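Side-chain contact in similar to hydroxylamine oxidoreductase (Kuenenia stuttgartiensis, PDB 6H5L), which probably acts as a reductase of the hydroxylamine oxidoreductase family, carrying electrons through covalently bound hemes c in a large multiheme complex of an anammox bacterium: residues H477-Q480 with D481-W484. Residues are numbered along the deposited sequence; the frame is centred on the assembly and turned at random.
With HEC (heme c), chain I.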
ATOM      1  N   HIS A 477     -18.872 -28.400  30.232  1.00 18.03           N
ATOM      2  CA  HIS A 477     -18.367 -27.614  29.114  1.00 15.29           C
ATOM      3  C   HIS A 477     -19.476 -27.077  28.215  1.00 18.48           C
ATOM      4  O   HIS A 477     -19.185 -26.596  27.115  1.00 22.32           O
ATOM      5  CB  HIS A 477     -17.376 -28.443  28.296  1.00 13.33           C
ATOM      6  CG  HIS A 477     -16.072 -28.681  28.992  1.00 14.26           C
ATOM      7  ND1 HIS A 477     -15.312 -29.812  28.784  1.00 15.59           N
ATOM      8  CD2 HIS A 477     -15.390 -27.929  29.889  1.00 12.70           C
ATOM      9  CE1 HIS A 477     -14.220 -29.748  29.526  1.00 19.30           C
ATOM     10  NE2 HIS A 477     -14.243 -28.615  30.205  1.00 21.57           N
ATOM     11  N   ALA A 478     -20.733 -27.159  28.657  1.00 19.45           N
ATOM     12  CA  ALA A 478     -21.870 -26.546  27.966  1.00 16.97           C
ATOM     13  C   ALA A 478     -22.069 -27.129  26.566  1.00 21.83           C
ATOM     14  O   ALA A 478     -22.233 -26.405  25.582  1.00 18.92           O
ATOM     15  CB  ALA A 478     -21.725 -25.021  27.911  1.00 15.52           C
ATOM     16  N   GLN A 479     -22.059 -28.456  26.483  1.00 18.99           N
ATOM     17  CA  GLN A 479     -22.379 -29.176  25.251  1.00 18.93           C
ATOM     18  C   GLN A 479     -23.565 -30.083  25.561  1.00 20.11           C
ATOM     19  O   GLN A 479     -23.410 -31.116  26.220  1.00 22.90           O
ATOM     20  CB  GLN A 479     -21.178 -29.966  24.738  1.00 20.65           C
ATOM     21  CG  GLN A 479     -21.037 -29.953  23.223  1.00 17.32           C
ATOM     22  CD  GLN A 479     -22.288 -30.432  22.515  1.00 24.42           C
ATOM     23  OE1 GLN A 479     -22.859 -31.463  22.869  1.00 32.29           O
ATOM     24  NE2 GLN A 479     -22.725 -29.680  21.511  1.00 19.60           N
ATOM     25  N   GLN A 480     -24.750 -29.696  25.082  1.00 24.75           N
ATOM     26  CA  GLN A 480     -25.973 -30.389  25.476  1.00 24.10           C
ATOM     27  C   GLN A 480     -26.044 -31.802  24.911  1.00 23.95           C
ATOM     28  O   GLN A 480     -26.603 -32.696  25.558  1.00 23.06           O
ATOM     29  CB  GLN A 480     -27.201 -29.585  25.045  1.00 18.63           C
ATOM     30  CG  GLN A 480     -27.177 -29.106  23.601  1.00 23.81           C
ATOM     31  CD  GLN A 480     -26.676 -27.680  23.467  1.00 23.24           C
ATOM     32  OE1 GLN A 480     -25.579 -27.350  23.917  1.00 21.49           O
ATOM     33  NE2 GLN A 480     -27.485 -26.825  22.851  1.00 26.33           N
ATOM     34  N   ASP A 481     -25.493 -32.032  23.718  1.00 26.46           N
ATOM     35  CA  ASP A 481     -25.564 -33.365  23.128  1.00 23.52           C
ATOM     36  C   ASP A 481     -24.668 -34.345  23.875  1.00 25.03           C
ATOM     37  O   ASP A 481     -25.071 -35.481  24.155  1.00 22.20           O
ATOM     38  CB  ASP A 481     -25.187 -33.310  21.648  1.00 26.78           C
ATOM     39  CG  ASP A 481     -25.447 -34.624  20.935  1.00 28.54           C
ATOM     40  OD1 ASP A 481     -26.626 -35.021  20.817  1.00 29.16           O
ATOM     41  OD2 ASP A 481     -24.469 -35.259  20.491  1.00 28.90           O
ATOM     42  N   VAL A 482     -23.443 -33.925  24.201  1.00 24.64           N
ATOM     43  CA  VAL A 482     -22.546 -34.775  24.981  1.00 23.00           C
ATOM     44  C   VAL A 482     -23.131 -35.037  26.363  1.00 25.06           C
ATOM     45  O   VAL A 482     -22.979 -36.130  26.922  1.00 22.85           O
ATOM     46  CB  VAL A 482     -21.148 -34.136  25.067  1.00 18.01           C
ATOM     47  CG1 VAL A 482     -20.202 -35.027  25.859  1.00 12.67           C
ATOM     48  CG2 VAL A 482     -20.599 -33.873  23.675  1.00 21.60           C
ATOM     49  N   SER A 483     -23.817 -34.042  26.930  1.00 27.18           N
ATOM     50  CA  SER A 483     -24.388 -34.193  28.265  1.00 22.35           C
ATOM     51  C   SER A 483     -25.447 -35.290  28.294  1.00 19.44           C
ATOM     52  O   SER A 483     -25.416 -36.176  29.155  1.00 24.27           O
ATOM     53  CB  SER A 483     -24.972 -32.860  28.733  1.00 15.25           C
ATOM     54  OG  SER A 483     -25.501 -32.966  30.044  1.00 15.30           O
ATOM     55  N   TRP A 484     -26.389 -35.255  27.348  1.00 21.41           N
ATOM     56  CA  TRP A 484     -27.488 -36.212  27.358  1.00 20.64           C
ATOM     57  C   TRP A 484     -27.186 -37.475  26.555  1.00 21.68           C
ATOM     58  O   TRP A 484     -27.280 -38.585  27.087  1.00 25.52           O
ATOM     59  CB  TRP A 484     -28.769 -35.562  26.827  1.00 17.68           C
ATOM     60  CG  TRP A 484     -29.856 -36.565  26.627  1.00 23.13           C
ATOM     61  CD1 TRP A 484     -30.222 -37.155  25.452  1.00 21.33           C
ATOM     62  CD2 TRP A 484     -30.697 -37.127  27.639  1.00 23.98           C
ATOM     63  NE1 TRP A 484     -31.250 -38.040  25.668  1.00 25.53           N
ATOM     64  CE2 TRP A 484     -31.561 -38.040  27.003  1.00 26.51           C
ATOM     65  CE3 TRP A 484     -30.812 -36.941  29.019  1.00 22.30           C
ATOM     66  CZ2 TRP A 484     -32.522 -38.768  27.702  1.00 26.30           C
ATOM     67  CZ3 TRP A 484     -31.769 -37.661  29.710  1.00 23.30           C
ATOM     68  CH2 TRP A 484     -32.611 -38.563  29.051  1.00 18.28           C
TER
HETATM   69 FE   HEC I 607     -12.882 -27.667  31.327  1.00 20.92          FE
HETATM   70  CHA HEC I 607     -13.880 -29.483  33.989  1.00 17.31           C
HETATM   71  CHB HEC I 607     -10.607 -30.116  30.462  1.00 21.03           C
HETATM   72  CHC HEC I 607     -12.086 -25.970  28.447  1.00 19.97           C
HETATM   73  CHD HEC I 607     -14.616 -24.891  32.439  1.00 17.96           C
HETATM   74  NA  HEC I 607     -12.404 -29.512  32.025  1.00 19.95           N
HETATM   75  C1A HEC I 607     -12.819 -29.972  33.259  1.00 21.40           C
HETATM   76  C2A HEC I 607     -11.939 -31.057  33.637  1.00 21.40           C
HETATM   77  C3A HEC I 607     -11.038 -31.231  32.670  1.00 18.89           C
HETATM   78  C4A HEC I 607     -11.311 -30.263  31.633  1.00 20.53           C
HETATM   79  CMA HEC I 607      -9.904 -32.278  32.648  1.00 21.85           C
HETATM   80  CAA HEC I 607     -12.027 -31.865  34.939  1.00 17.61           C
HETATM   81  CBA HEC I 607     -11.222 -31.150  36.015  1.00 16.48           C
HETATM   82  CGA HEC I 607     -12.151 -30.291  36.829  1.00 17.77           C
HETATM   83  O1A HEC I 607     -11.996 -29.044  36.791  1.00 19.89           O
HETATM   84  O2A HEC I 607     -13.050 -30.850  37.505  1.00 27.65           O
HETATM   85  NB  HEC I 607     -11.545 -27.961  29.771  1.00 17.12           N
HETATM   86  C1B HEC I 607     -10.787 -29.095  29.560  1.00 16.39           C
HETATM   87  C2B HEC I 607     -10.232 -29.029  28.227  1.00 11.74           C
HETATM   88  C3B HEC I 607     -10.630 -27.884  27.670  1.00 13.11           C
HETATM   89  C4B HEC I 607     -11.471 -27.190  28.629  1.00 15.28           C
HETATM   90  CMB HEC I 607      -9.298 -30.083  27.598  1.00 10.75           C
HETATM   91  CAB HEC I 607     -10.271 -27.384  26.254  1.00 11.92           C
HETATM   92  CBB HEC I 607     -10.864 -28.297  25.156  1.00 11.03           C
HETATM   93  NC  HEC I 607     -13.233 -25.764  30.609  1.00 19.34           N
HETATM   94  C1C HEC I 607     -12.882 -25.306  29.353  1.00 17.48           C
HETATM   95  C2C HEC I 607     -13.639 -24.096  29.088  1.00 14.98           C
HETATM   96  C3C HEC I 607     -14.199 -23.719  30.242  1.00 22.89           C
HETATM   97  C4C HEC I 607     -14.048 -24.810  31.187  1.00 18.70           C
HETATM   98  CMC HEC I 607     -13.373 -23.158  27.890  1.00 17.12           C
HETATM   99  CAC HEC I 607     -15.022 -22.430  30.481  1.00 18.69           C
HETATM  100  CBC HEC I 607     -16.354 -22.489  29.703  1.00 31.57           C
HETATM  101  ND  HEC I 607     -14.059 -27.238  32.977  1.00 20.51           N
HETATM  102  C1D HEC I 607     -14.718 -26.032  33.208  1.00 22.54           C
HETATM  103  C2D HEC I 607     -15.529 -26.173  34.398  1.00 18.66           C
HETATM  104  C3D HEC I 607     -15.300 -27.611  34.881  1.00 17.36           C
HETATM  105  C4D HEC I 607     -14.370 -28.193  33.939  1.00 20.17           C
HETATM  106  CMD HEC I 607     -16.438 -25.106  35.045  1.00 14.29           C
HETATM  107  CAD HEC I 607     -15.920 -28.284  36.122  1.00 22.69           C
HETATM  108  CBD HEC I 607     -15.121 -27.829  37.341  1.00 20.82           C
HETATM  109  CGD HEC I 607     -15.636 -28.504  38.583  1.00 19.22           C
HETATM  110  O1D HEC I 607     -16.674 -28.047  39.129  1.00 24.31           O
HETATM  111  O2D HEC I 607     -15.001 -29.493  39.031  1.00 19.80           O
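The imidazole of His477 meets a heme c with its edge. His477 NE2 lies 2.0 Å from the heme FE, and CD2 and CE1 straddle that bond, near the pyrrole nitrogens NC and NA. C4A of the porphyrin lies in the ring plane. His284 binds the same iron, so the heme is bis-histidine ligated. At the far side of the ring, ND1 is hydrogen-bonded to Ser243 OG, which probably helps fix the rotation of the imidazole.

A second flat group, the amide of Gln479, caps helix 480-513. The chain bends at chi2 (-55°), which turns OE1 toward the backbone N-H groups of the first turn. Gln479 OE1 accepts from Val482 N at 2.9 Å, nearly along the C=O axis. A weak second bond comes from Asp481 N, 2.8 Å from Gln479 OE1 but poorly angled (118°). Val482 crosses the Gln479 side chain at about a right angle, with CG2 4.0 Å from Gln479 CG. The backbone joins in: Ser483 N reaches Gln479 O at 3.0 Å, and Trp484 N reaches Gln480 O at 3.1 Å. Ser483 OG turns elsewhere, to Thr475 OG1 on the preceding helix.

Gln479 NE2 donates to Glu246 O and to Thr231 O of the second subunit, so both ends of the amide are used. With an alanine here, Val482 N and Asp481 N would probably lose their side-chain acceptor, and the carbonyls of Glu246 and of Thr231 of the second subunit their amide donor. Asp481 and Trp484 touch another heme c. The short loop between helices 455-476 and 480-513 thus carries an iron ligand and, two residues on, the helix cap. Two axial histidines are consistent with a heme that passes electrons rather than one that binds substrate.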